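Local coordinates for protein glyceraldehyde-3-phosphate dehydrogenase (Sulfolobus solfataricus, PDB 1B7G) that catalyses the phosphorylating oxidation of D-glyceraldehyde 3-phosphate in glycolysis, using NAD or, by marked preference, NADP as cofactor, at residues A[195-198]-A[203-206]; A[146-151]-A[155-160]; A[118-123]-A[140-145]; A[216-221]-A[277-282]. The protein carries 1 engineered substitution. All coordinates share one frame; numbering follows the deposited sequence.

Interaction 1: residues A[195-198]-A[203-206]. With SO4 (sulfate ion), chain H.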
loop_
_atom_site.group_PDB
_atom_site.type_symbol
_atom_site.label_atom_id
_atom_site.label_comp_id
_atom_site.label_asym_id
_atom_site.label_seq_id
_atom_site.Cartn_x
_atom_site.Cartn_y
_atom_site.Cartn_z
ATOM N N LYS A 195 31.769 -5.553 0.073
ATOM C CA LYS A 195 32.154 -6.798 0.694
ATOM C C LYS A 195 31.043 -7.845 0.514
ATOM O O LYS A 195 31.340 -8.962 0.120
ATOM C CB LYS A 195 32.419 -6.584 2.171
ATOM C CG LYS A 195 33.067 -7.760 2.856
ATOM C CD LYS A 195 33.173 -7.606 4.377
ATOM C CE LYS A 195 34.225 -8.620 4.853
ATOM N NZ LYS A 195 34.229 -8.844 6.315
ATOM N N ASP A 196 29.788 -7.456 0.737
ATOM C CA ASP A 196 28.689 -8.415 0.576
ATOM C C ASP A 196 28.580 -8.898 -0.849
ATOM O O ASP A 196 28.429 -10.120 -1.002
ATOM C CB ASP A 196 27.384 -7.906 1.159
ATOM C CG ASP A 196 27.487 -7.711 2.670
ATOM O OD1 ASP A 196 28.527 -8.147 3.212
ATOM O OD2 ASP A 196 26.648 -7.066 3.305
ATOM N N VAL A 197 28.753 -8.058 -1.856
ATOM C CA VAL A 197 28.754 -8.517 -3.248
ATOM C C VAL A 197 29.893 -9.533 -3.472
ATOM O O VAL A 197 29.766 -10.576 -4.174
ATOM C CB VAL A 197 28.872 -7.329 -4.185
ATOM C CG1 VAL A 197 29.263 -7.661 -5.632
ATOM C CG2 VAL A 197 27.594 -6.478 -4.289
ATOM N N ASN A 198 31.062 -9.211 -2.912
ATOM C CA ASN A 198 32.247 -10.045 -3.009
ATOM C C ASN A 198 32.122 -11.375 -2.264
ATOM O O ASN A 198 32.874 -12.320 -2.529
ATOM C CB ASN A 198 33.452 -9.285 -2.419
ATOM C CG ASN A 198 34.119 -8.355 -3.422
ATOM O OD1 ASN A 198 34.693 -7.349 -2.995
ATOM N ND2 ASN A 198 34.099 -8.699 -4.679
ATOM N N ASN A 203 36.083 -12.114 -6.986
ATOM C CA ASN A 203 37.203 -11.210 -7.353
ATOM C C ASN A 203 36.772 -9.945 -8.049
ATOM O O ASN A 203 37.547 -9.350 -8.826
ATOM C CB ASN A 203 38.195 -12.030 -8.196
ATOM C CG ASN A 203 38.762 -13.209 -7.410
ATOM O OD1 ASN A 203 39.335 -13.026 -6.334
ATOM N ND2 ASN A 203 38.580 -14.418 -7.925
ATOM N N LEU A 204 35.533 -9.519 -7.875
ATOM C CA LEU A 204 35.062 -8.341 -8.592
ATOM C C LEU A 204 35.598 -7.080 -7.901
ATOM O O LEU A 204 35.528 -7.004 -6.675
ATOM C CB LEU A 204 33.542 -8.285 -8.659
ATOM C CG LEU A 204 32.980 -6.948 -9.205
ATOM C CD1 LEU A 204 33.422 -6.733 -10.651
ATOM C CD2 LEU A 204 31.460 -6.996 -9.097
ATOM N N ASP A 205 36.091 -6.163 -8.690
ATOM C CA ASP A 205 36.597 -4.885 -8.095
ATOM C C ASP A 205 35.357 -3.967 -7.946
ATOM O O ASP A 205 34.885 -3.382 -8.923
ATOM C CB ASP A 205 37.606 -4.300 -9.072
ATOM C CG ASP A 205 38.075 -2.896 -8.761
ATOM O OD1 ASP A 205 37.614 -2.255 -7.801
ATOM O OD2 ASP A 205 38.939 -2.368 -9.487
ATOM N N ILE A 206 34.845 -3.868 -6.743
ATOM C CA ILE A 206 33.619 -3.086 -6.493
ATOM C C ILE A 206 33.813 -2.204 -5.263
ATOM O O ILE A 206 34.446 -2.574 -4.275
ATOM C CB ILE A 206 32.350 -3.963 -6.312
ATOM C CG1 ILE A 206 31.140 -3.128 -5.871
ATOM C CG2 ILE A 206 32.633 -5.028 -5.257
ATOM C CD1 ILE A 206 29.771 -3.804 -6.018
HETATM S S SO4 H . 31.172 -9.818 7.569
HETATM O O1 SO4 H . 32.419 -10.653 7.810
HETATM O O2 SO4 H . 30.605 -9.429 8.900
HETATM O O3 SO4 H . 30.182 -10.568 6.759
HETATM O O4 SO4 H . 31.621 -8.580 6.834
HETATM O O HOH W 1 36.005 -5.222 -4.202
#

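Interaction 2: residues A[146-151]-A[155-160]. Unlike the reference sequence in segment 155-160: Lys159 (reference Asn).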
loop_
_atom_site.group_PDB
_atom_site.type_symbol
_atom_site.label_atom_id
_atom_site.label_comp_id
_atom_site.label_asym_id
_atom_site.label_seq_id
_atom_site.Cartn_x
_atom_site.Cartn_y
_atom_site.Cartn_z
ATOM N N ARG A 146 21.899 -9.127 -8.866
ATOM C CA ARG A 146 21.051 -9.460 -9.996
ATOM C C ARG A 146 21.482 -8.638 -11.223
ATOM O O ARG A 146 21.414 -9.141 -12.322
ATOM C CB ARG A 146 19.567 -9.225 -9.778
ATOM C CG ARG A 146 19.000 -10.049 -8.586
ATOM C CD ARG A 146 17.459 -9.848 -8.701
ATOM N NE ARG A 146 16.803 -10.571 -7.603
ATOM C CZ ARG A 146 15.639 -10.176 -7.075
ATOM N NH1 ARG A 146 14.984 -9.132 -7.590
ATOM N NH2 ARG A 146 15.149 -10.885 -6.072
ATOM N N THR A 147 21.751 -7.343 -10.988
ATOM C CA THR A 147 22.139 -6.487 -12.118
ATOM C C THR A 147 23.509 -6.911 -12.655
ATOM O O THR A 147 23.596 -7.089 -13.861
ATOM C CB THR A 147 22.171 -5.002 -11.658
ATOM O OG1 THR A 147 20.894 -4.704 -11.061
ATOM C CG2 THR A 147 22.497 -4.089 -12.803
ATOM N N ILE A 148 24.489 -7.147 -11.823
ATOM C CA ILE A 148 25.838 -7.546 -12.248
ATOM C C ILE A 148 25.867 -8.934 -12.903
ATOM O O ILE A 148 26.426 -9.108 -14.000
ATOM C CB ILE A 148 26.818 -7.543 -11.065
ATOM C CG1 ILE A 148 27.022 -6.191 -10.381
ATOM C CG2 ILE A 148 28.176 -8.078 -11.550
ATOM C CD1 ILE A 148 27.710 -6.310 -9.026
ATOM N N CYS A 149 25.236 -9.943 -12.309
ATOM C CA CYS A 149 25.234 -11.286 -12.965
ATOM C C CYS A 149 24.457 -11.303 -14.252
ATOM O O CYS A 149 24.960 -11.829 -15.274
ATOM C CB CYS A 149 24.823 -12.371 -11.994
ATOM S SG CYS A 149 25.864 -12.529 -10.563
ATOM N N THR A 150 23.421 -10.472 -14.419
ATOM C CA THR A 150 22.752 -10.330 -15.694
ATOM C C THR A 150 23.594 -9.578 -16.733
ATOM O O THR A 150 23.650 -10.043 -17.897
ATOM C CB THR A 150 21.391 -9.603 -15.577
ATOM O OG1 THR A 150 20.604 -10.325 -14.616
ATOM C CG2 THR A 150 20.685 -9.472 -16.904
ATOM N N VAL A 151 24.209 -8.450 -16.406
ATOM C CA VAL A 151 24.982 -7.665 -17.370
ATOM C C VAL A 151 26.191 -8.443 -17.885
ATOM O O VAL A 151 26.591 -8.309 -19.046
ATOM C CB VAL A 151 25.423 -6.301 -16.822
ATOM C CG1 VAL A 151 26.472 -5.617 -17.682
ATOM C CG2 VAL A 151 24.182 -5.343 -16.736
ATOM N N SER A 155 28.890 -8.959 -21.366
ATOM C CA SER A 155 30.334 -8.814 -21.336
ATOM C C SER A 155 30.796 -8.829 -19.889
ATOM O O SER A 155 30.111 -8.302 -18.994
ATOM C CB SER A 155 30.831 -7.544 -22.020
ATOM O OG SER A 155 32.192 -7.322 -21.710
ATOM N N LYS A 156 31.936 -9.465 -19.652
ATOM C CA LYS A 156 32.391 -9.640 -18.284
ATOM C C LYS A 156 32.442 -8.314 -17.514
ATOM O O LYS A 156 33.071 -7.365 -17.992
ATOM C CB LYS A 156 33.799 -10.242 -18.290
ATOM C CG LYS A 156 34.152 -10.800 -16.922
ATOM C CD LYS A 156 35.546 -11.392 -16.902
ATOM C CE LYS A 156 36.035 -11.552 -15.467
ATOM N NZ LYS A 156 35.049 -12.252 -14.611
ATOM N N VAL A 157 31.864 -8.269 -16.327
ATOM C CA VAL A 157 31.908 -7.080 -15.486
ATOM C C VAL A 157 33.263 -7.049 -14.791
ATOM O O VAL A 157 33.633 -7.928 -14.010
ATOM C CB VAL A 157 30.770 -7.036 -14.450
ATOM C CG1 VAL A 157 30.937 -5.902 -13.463
ATOM C CG2 VAL A 157 29.446 -6.952 -15.223
ATOM N N GLU A 158 34.006 -6.001 -15.121
ATOM C CA GLU A 158 35.360 -5.885 -14.586
ATOM C C GLU A 158 35.427 -4.961 -13.394
ATOM O O GLU A 158 36.279 -5.125 -12.516
ATOM C CB GLU A 158 36.243 -5.367 -15.749
ATOM C CG GLU A 158 36.347 -6.400 -16.856
ATOM C CD GLU A 158 37.153 -7.620 -16.436
ATOM O OE1 GLU A 158 37.634 -7.669 -15.281
ATOM O OE2 GLU A 158 37.309 -8.535 -17.259
ATOM N N LYS A 159 34.487 -4.008 -13.343
ATOM C CA LYS A 159 34.481 -3.056 -12.244
ATOM C C LYS A 159 33.114 -2.414 -11.992
ATOM O O LYS A 159 32.355 -2.136 -12.878
ATOM C CB LYS A 159 35.506 -1.928 -12.535
ATOM C CG LYS A 159 35.791 -1.153 -11.251
ATOM C CD LYS A 159 36.509 0.147 -11.494
ATOM C CE LYS A 159 37.905 -0.055 -12.047
ATOM N NZ LYS A 159 38.683 1.221 -11.986
ATOM N N VAL A 160 32.801 -2.230 -10.692
ATOM C CA VAL A 160 31.543 -1.612 -10.296
ATOM C C VAL A 160 31.825 -0.490 -9.283
ATOM O O VAL A 160 32.488 -0.739 -8.275
ATOM C CB VAL A 160 30.568 -2.602 -9.613
ATOM C CG1 VAL A 160 29.299 -1.873 -9.097
ATOM C CG2 VAL A 160 30.124 -3.713 -10.546
#

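Interaction 3: residues A[118-123]-A[140-145]. With SO4 (sulfate ion), chain C.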
loop_
_atom_site.group_PDB
_atom_site.type_symbol
_atom_site.label_atom_id
_atom_site.label_comp_id
_atom_site.label_asym_id
_atom_site.label_seq_id
_atom_site.Cartn_x
_atom_site.Cartn_y
_atom_site.Cartn_z
ATOM N N SER A 118 27.136 -17.304 1.121
ATOM C CA SER A 118 26.112 -16.240 0.920
ATOM C C SER A 118 25.518 -16.549 -0.444
ATOM O O SER A 118 26.178 -17.212 -1.254
ATOM C CB SER A 118 26.719 -14.821 0.955
ATOM O OG SER A 118 27.142 -14.578 2.274
ATOM N N PHE A 119 24.329 -16.029 -0.726
ATOM C CA PHE A 119 23.572 -16.440 -1.891
ATOM C C PHE A 119 22.781 -15.348 -2.567
ATOM O O PHE A 119 22.164 -14.497 -1.949
ATOM C CB PHE A 119 22.504 -17.455 -1.310
ATOM C CG PHE A 119 21.451 -17.977 -2.230
ATOM C CD1 PHE A 119 20.280 -17.315 -2.495
ATOM C CD2 PHE A 119 21.590 -19.260 -2.770
ATOM C CE1 PHE A 119 19.299 -17.828 -3.308
ATOM C CE2 PHE A 119 20.624 -19.795 -3.621
ATOM C CZ PHE A 119 19.457 -19.094 -3.883
ATOM N N SER A 120 22.594 -15.480 -3.849
ATOM C CA SER A 120 21.669 -14.782 -4.679
ATOM C C SER A 120 21.339 -15.724 -5.838
ATOM O O SER A 120 22.303 -16.055 -6.526
ATOM C CB SER A 120 22.196 -13.433 -5.196
ATOM O OG SER A 120 21.072 -12.609 -5.563
ATOM N N ALA A 121 20.091 -16.077 -6.075
ATOM C CA ALA A 121 19.718 -17.105 -7.029
ATOM C C ALA A 121 20.155 -16.880 -8.450
ATOM O O ALA A 121 20.514 -17.829 -9.143
ATOM C CB ALA A 121 18.207 -17.415 -7.020
ATOM N N LEU A 122 20.173 -15.666 -8.965
ATOM C CA LEU A 122 20.649 -15.383 -10.295
ATOM C C LEU A 122 22.170 -15.535 -10.386
ATOM O O LEU A 122 22.663 -15.360 -11.506
ATOM C CB LEU A 122 20.241 -13.985 -10.757
ATOM C CG LEU A 122 18.890 -13.852 -11.454
ATOM C CD1 LEU A 122 17.758 -14.237 -10.513
ATOM C CD2 LEU A 122 18.661 -12.445 -11.988
ATOM N N CYS A 123 22.913 -15.758 -9.309
ATOM C CA CYS A 123 24.342 -15.855 -9.439
ATOM C C CYS A 123 24.980 -17.179 -9.001
ATOM O O CYS A 123 25.885 -17.586 -9.721
ATOM C CB CYS A 123 25.128 -14.761 -8.650
ATOM S SG CYS A 123 24.600 -13.079 -9.063
ATOM N N ASN A 140 19.871 -4.467 -0.701
ATOM C CA ASN A 140 20.590 -3.707 -1.745
ATOM C C ASN A 140 21.721 -4.540 -2.317
ATOM O O ASN A 140 22.040 -4.383 -3.491
ATOM C CB ASN A 140 21.087 -2.366 -1.157
ATOM C CG ASN A 140 19.917 -1.389 -1.056
ATOM O OD1 ASN A 140 19.147 -1.245 -2.004
ATOM N ND2 ASN A 140 19.767 -0.721 0.064
ATOM N N THR A 141 22.256 -5.509 -1.538
ATOM C CA THR A 141 23.311 -6.354 -2.116
ATOM C C THR A 141 22.688 -7.225 -3.206
ATOM O O THR A 141 23.247 -7.482 -4.271
ATOM C CB THR A 141 23.963 -7.240 -1.053
ATOM O OG1 THR A 141 24.401 -6.437 0.056
ATOM C CG2 THR A 141 25.184 -7.962 -1.635
ATOM N N THR A 142 21.474 -7.734 -2.889
ATOM C CA THR A 142 20.748 -8.543 -3.878
ATOM C C THR A 142 20.528 -7.810 -5.173
ATOM O O THR A 142 20.667 -8.375 -6.265
ATOM C CB THR A 142 19.405 -9.027 -3.319
ATOM O OG1 THR A 142 19.606 -9.870 -2.171
ATOM C CG2 THR A 142 18.622 -9.835 -4.353
ATOM N N ALA A 143 20.091 -6.523 -5.098
ATOM C CA ALA A 143 19.785 -5.793 -6.318
ATOM C C ALA A 143 21.071 -5.585 -7.137
ATOM O O ALA A 143 21.029 -5.735 -8.343
ATOM C CB ALA A 143 19.123 -4.451 -5.969
ATOM N N LEU A 144 22.184 -5.361 -6.455
ATOM C CA LEU A 144 23.467 -5.195 -7.186
ATOM C C LEU A 144 23.879 -6.521 -7.870
ATOM O O LEU A 144 24.294 -6.528 -9.016
ATOM C CB LEU A 144 24.523 -4.755 -6.194
ATOM C CG LEU A 144 24.636 -3.275 -5.769
ATOM C CD1 LEU A 144 25.383 -3.211 -4.451
ATOM C CD2 LEU A 144 25.371 -2.465 -6.835
ATOM N N LEU A 145 23.754 -7.659 -7.178
ATOM C CA LEU A 145 24.081 -8.957 -7.748
ATOM C C LEU A 145 23.210 -9.350 -8.924
ATOM O O LEU A 145 23.761 -9.789 -9.945
ATOM C CB LEU A 145 24.034 -10.067 -6.678
ATOM C CG LEU A 145 25.202 -9.928 -5.680
ATOM C CD1 LEU A 145 24.972 -10.804 -4.463
ATOM C CD2 LEU A 145 26.503 -10.225 -6.427
HETATM S S SO4 C . 21.077 -2.841 2.873
HETATM O O1 SO4 C . 20.534 -2.668 4.215
HETATM O O2 SO4 C . 21.412 -1.432 2.283
HETATM O O3 SO4 C . 20.222 -3.471 1.871
HETATM O O4 SO4 C . 22.323 -3.610 3.047
HETATM O O HOH W 2 20.171 -12.518 -2.817
#

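Interaction 4: residues A[216-221]-A[277-282]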
loop_
_atom_site.group_PDB
_atom_site.type_symbol
_atom_site.label_atom_id
_atom_site.label_comp_id
_atom_site.label_asym_id
_atom_site.label_seq_id
_atom_site.Cartn_x
_atom_site.Cartn_y
_atom_site.Cartn_z
ATOM N N THR A 216 10.338 6.565 2.878
ATOM C CA THR A 216 10.054 5.258 3.461
ATOM C C THR A 216 9.832 4.157 2.410
ATOM O O THR A 216 9.851 2.983 2.775
ATOM C CB THR A 216 8.742 5.256 4.329
ATOM O OG1 THR A 216 7.681 5.705 3.482
ATOM C CG2 THR A 216 8.853 6.243 5.490
ATOM N N LEU A 217 9.665 4.525 1.167
ATOM C CA LEU A 217 9.175 3.575 0.180
ATOM C C LEU A 217 10.187 2.618 -0.403
ATOM O O LEU A 217 9.918 1.421 -0.481
ATOM C CB LEU A 217 8.469 4.366 -0.925
ATOM C CG LEU A 217 7.374 5.336 -0.416
ATOM C CD1 LEU A 217 6.597 5.930 -1.583
ATOM C CD2 LEU A 217 6.415 4.589 0.521
ATOM N N MET A 218 11.294 3.115 -0.927
ATOM C CA MET A 218 12.246 2.310 -1.695
ATOM C C MET A 218 13.633 2.959 -1.613
ATOM O O MET A 218 13.693 4.197 -1.493
ATOM C CB MET A 218 11.852 2.406 -3.181
ATOM C CG MET A 218 10.709 1.499 -3.621
ATOM S SD MET A 218 10.302 1.652 -5.343
ATOM C CE MET A 218 8.662 0.862 -5.346
ATOM N N HIS A 219 14.630 2.136 -1.832
ATOM C CA HIS A 219 15.989 2.583 -2.019
ATOM C C HIS A 219 16.187 2.900 -3.496
ATOM O O HIS A 219 15.419 2.394 -4.323
ATOM C CB HIS A 219 16.968 1.444 -1.709
ATOM C CG HIS A 219 16.883 0.853 -0.351
ATOM N ND1 HIS A 219 16.998 1.571 0.805
ATOM C CD2 HIS A 219 16.706 -0.439 0.048
ATOM C CE1 HIS A 219 16.941 0.793 1.853
ATOM N NE2 HIS A 219 16.771 -0.469 1.402
ATOM N N MET A 220 17.297 3.582 -3.806
ATOM C CA MET A 220 17.725 3.783 -5.152
ATOM C C MET A 220 19.234 3.590 -5.279
ATOM O O MET A 220 20.034 3.924 -4.400
ATOM C CB MET A 220 17.350 5.111 -5.846
ATOM C CG MET A 220 15.942 5.082 -6.446
ATOM S SD MET A 220 15.528 6.519 -7.412
ATOM C CE MET A 220 16.427 6.122 -8.947
ATOM N N HIS A 221 19.620 3.017 -6.447
ATOM C CA HIS A 221 21.036 2.836 -6.739
ATOM C C HIS A 221 21.453 3.626 -7.989
ATOM O O HIS A 221 20.760 3.743 -8.943
ATOM C CB HIS A 221 21.479 1.378 -6.991
ATOM C CG HIS A 221 21.251 0.462 -5.817
ATOM N ND1 HIS A 221 22.015 -0.692 -5.638
ATOM C CD2 HIS A 221 20.383 0.509 -4.805
ATOM C CE1 HIS A 221 21.584 -1.278 -4.495
ATOM N NE2 HIS A 221 20.595 -0.584 -4.016
ATOM N N GLU A 277 11.089 -7.129 -7.852
ATOM C CA GLU A 277 12.019 -6.998 -8.941
ATOM C C GLU A 277 12.895 -5.733 -8.850
ATOM O O GLU A 277 12.408 -4.709 -8.353
ATOM C CB GLU A 277 11.258 -6.921 -10.267
ATOM C CG GLU A 277 10.356 -8.164 -10.516
ATOM C CD GLU A 277 8.973 -8.046 -9.909
ATOM O OE1 GLU A 277 8.664 -7.006 -9.273
ATOM O OE2 GLU A 277 8.171 -9.008 -10.055
ATOM N N VAL A 278 14.082 -5.785 -9.421
ATOM C CA VAL A 278 14.941 -4.569 -9.505
ATOM C C VAL A 278 14.313 -3.671 -10.540
ATOM O O VAL A 278 13.979 -4.187 -11.625
ATOM C CB VAL A 278 16.394 -4.933 -9.894
ATOM C CG1 VAL A 278 17.268 -3.696 -10.150
ATOM C CG2 VAL A 278 17.036 -5.731 -8.759
ATOM N N MET A 279 14.044 -2.388 -10.237
ATOM C CA MET A 279 13.341 -1.492 -11.132
ATOM C C MET A 279 14.302 -0.547 -11.868
ATOM O O MET A 279 14.714 0.474 -11.292
ATOM C CB MET A 279 12.303 -0.648 -10.372
ATOM C CG MET A 279 11.081 -1.411 -9.886
ATOM S SD MET A 279 10.309 -0.663 -8.434
ATOM C CE MET A 279 11.212 -1.359 -7.113
ATOM N N ILE A 280 14.760 -0.933 -13.056
ATOM C CA ILE A 280 15.748 -0.128 -13.775
ATOM C C ILE A 280 15.058 0.927 -14.629
ATOM O O ILE A 280 14.153 0.623 -15.407
ATOM C CB ILE A 280 16.655 -0.985 -14.673
ATOM C CG1 ILE A 280 17.479 -1.951 -13.816
ATOM C CG2 ILE A 280 17.567 -0.087 -15.530
ATOM C CD1 ILE A 280 18.323 -2.933 -14.576
ATOM N N PHE A 281 15.480 2.178 -14.445
ATOM C CA PHE A 281 14.952 3.280 -15.255
ATOM C C PHE A 281 15.556 3.223 -16.643
ATOM O O PHE A 281 16.768 3.403 -16.812
ATOM C CB PHE A 281 15.254 4.636 -14.556
ATOM C CG PHE A 281 14.374 4.748 -13.320
ATOM C CD1 PHE A 281 14.762 4.185 -12.120
ATOM C CD2 PHE A 281 13.140 5.378 -13.426
ATOM C CE1 PHE A 281 13.954 4.295 -11.017
ATOM C CE2 PHE A 281 12.306 5.473 -12.314
ATOM C CZ PHE A 281 12.720 4.917 -11.129
ATOM N N SER A 282 14.743 2.829 -17.627
ATOM C CA SER A 282 15.202 2.602 -18.975
ATOM C C SER A 282 15.778 3.807 -19.691
ATOM O O SER A 282 16.804 3.617 -20.386
ATOM C CB SER A 282 14.117 1.942 -19.859
ATOM O OG SER A 282 13.095 2.842 -20.195
#

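Interaction 1: residues A[195-198]-A[203-206]
A helix-to-strand turn of the C-terminal domain is closed where Asn198 and Val197, at the end of helix 193-198, meet Leu204 and Ile206 at the entry of strand 205-213. The carboxamide of Asn198 spans the gap. Its ND2 donates to the carbonyl O of Leu204 at 3.0 Å in an almost straight bond (179°); the acceptor lies in the amide plane, and the donor sits in the carbonyl plane on a lone pair of that oxygen. The same ND2 also gives a hydrogen bond to the O of Ile201, so the amide nitrogen grips two carbonyls of the chain it turns. On the other branch of the amide, a water 2.8 Å from OD1 of Asn198 links it to the backbone N of Ile206. OD1 of Asn198 also rests 3.8 Å from CG2 of Ile206. Beside the amide, CD1 of Ile206 sits against the fork of Val197, 3.9 Å from both CG1 and CG2, and CG1 of Val197 reaches CD2 of Leu204 at 4.2 Å. The extended torsions of Ile206 (chi1 172°, chi2 164°) send its CD1 toward Val197, and Thr141 and Leu145 of helix 139-152 also pack on Val197. Lys195 points away from the strand and stretches to a sulfate ion, probably from the crystallisation liquor, with NZ 2.7 Å from its O4; Ala112 N binds the same ion. The two carbonyls on ND2 fix the flip of the Asn198 amide, and the turn is held by directed bonds at Asn198 and by branched apolar contacts at Val197.

Interaction 2: residues A[146-151]-A[155-160]
Ile148, on the sheet-facing side of helix 139-152, meets Val157 and Val160 of the strand that follows. From its CB two branches part. CG2, anti to the backbone N, runs to Val157, lying 4.0 Å from CG1 of Val157, and the side chains cross at about a right angle. CG1 takes the other direction (chi1 -61°) and passes CG2 of Val160; CD1 of Ile148 ends 3.9 Å from that same methyl. The isoleucine thus bridges two valines that lie on one face of the strand although three residues apart, because a classic beta bulge at Glu158 and Lys159 (engineered; Asn in the reference sequence), both opposite Thr226, shifts the alternation. This is helix-on-sheet packing in the C-terminal domain: helix 139-152 turns back into strand 157-167, roughly antiparallel (152°), the axes of the short segments coming within 9.5 Å. Nearer the turn, CG1 of Val151 touches CG2 of Val157 at 4.1 Å, and Leu227 packs on Val151 too. The backbone N of Ser155 gives a weak hydrogen bond to O of Val151 (3.3 Å), while Ser155 OG is held by Asp229. Cys149 points away from the strand and is disulfide-bonded to Cys123.

Interaction 3: residues A[118-123]-A[140-145]
The backbones come closest at Ser120 and Thr142, 6.4 Å between CA atoms, where the link from strand 118-119 into helix 121-128 passes helix 139-152. Ser120 lays its CB against CD1 of Leu145 at 3.9 Å. Its OG, swung anti to the backbone N (chi1 -158°), lies 3.9 Å from CG2 of Thr142. A buried polar bridge runs beside this packing: one water donates to O of Phe119 and, at 2.8 Å, to OG1 of Thr142 and is hydrogen-bonded to OG of Ser120. Thr142 OG1 also bonds to the O of Ser138, the residue just before the helix. Cys123 closes the other end, its SG 3.5 Å from O of Leu145 and 3.9 Å from CB of Leu145; this sulfur is in the disulfide with Cys149, which staples the two helices. At the start of helix 139-152, Asn140 binds a sulfate ion with both its backbone N (to O3, 2.8 Å) and its side-chain ND2 (to O2, 2.9 Å). His193, Ser138 and Arg166 also bind the ion; all four residues belong to the inorganic phosphate site, so the sulfate probably marks that site, at the N-terminal end of the helix that begins at Cys139, the probable nucleophile.

Interaction 4: residues A[216-221]-A[277-282]
Met218 and Met279 are brought together by like first torsions, CG of each standing anti to the carbonyl carbon, after which the two chains differ. Met218 runs on extended, while Met279 bends at chi3 (-86°), and the side chains cross at about a right angle with their thioether ends in contact. SD of Met218 lies 3.6 Å from CE of Met279, and CE of Met218 is 3.8 Å from SD of Met279, each sulfur thus lying against the other's methyl. A second pair forms two residues further on in each segment, at Met220 and Phe281. Met220 bends at chi3 (78°), which carries CE to within 3.7 Å of CE1 of Phe281, the methyl approaching the ring obliquely. SD of Met220 stands 5.5 Å from the centroid of the Phe281 ring and 50° off its normal, a Met-aromatic contact. All of this is side-chain packing, for the nearest CA atoms, those of Met220 and Met279, are 9.1 Å apart: strand 291-298 lies between strands 219-227 and 278-288 in the sheet and supplies Ala297 and Met295 as neighbours of Met218 and Met220. Helix 258-267 adds Leu261 beside Met218. The alternating residues His219 and His221 are directed to the other face of the sheet, where Asn140 touches His219 and NE2 of His221 is hydrogen-bonded to OD1 of Asn140. These side chains of Met218, Met220, Met279 and Phe281 pack on one face of the mixed sheet of the glyceraldehyde-3-phosphate dehydrogenase C-terminal domain, and the opposite face carries His219 of the catalytic site.

Overall arrangement
Along the chain, interaction 3 closes first, then interaction 2, interaction 1 and interaction 4. Helix 139-152 is the common element: interaction 3 uses its first half and interaction 2 its second, their centres about 12 Å apart and joined by the Cys123-Cys149 disulfide. Interaction 1, about 11 Å from both centres, covers the helix with Val197 and joins interaction 2 through neighbouring strands 205-213 and 157-167. Interaction 4 lies in the same mixed sheet, about 21 Å from interaction 1 between centres, and meets interaction 3 where Asn140 reaches His221. The helix sits between the sheet and the segments around it, with the anion site and catalytic His219 near its N-terminal end.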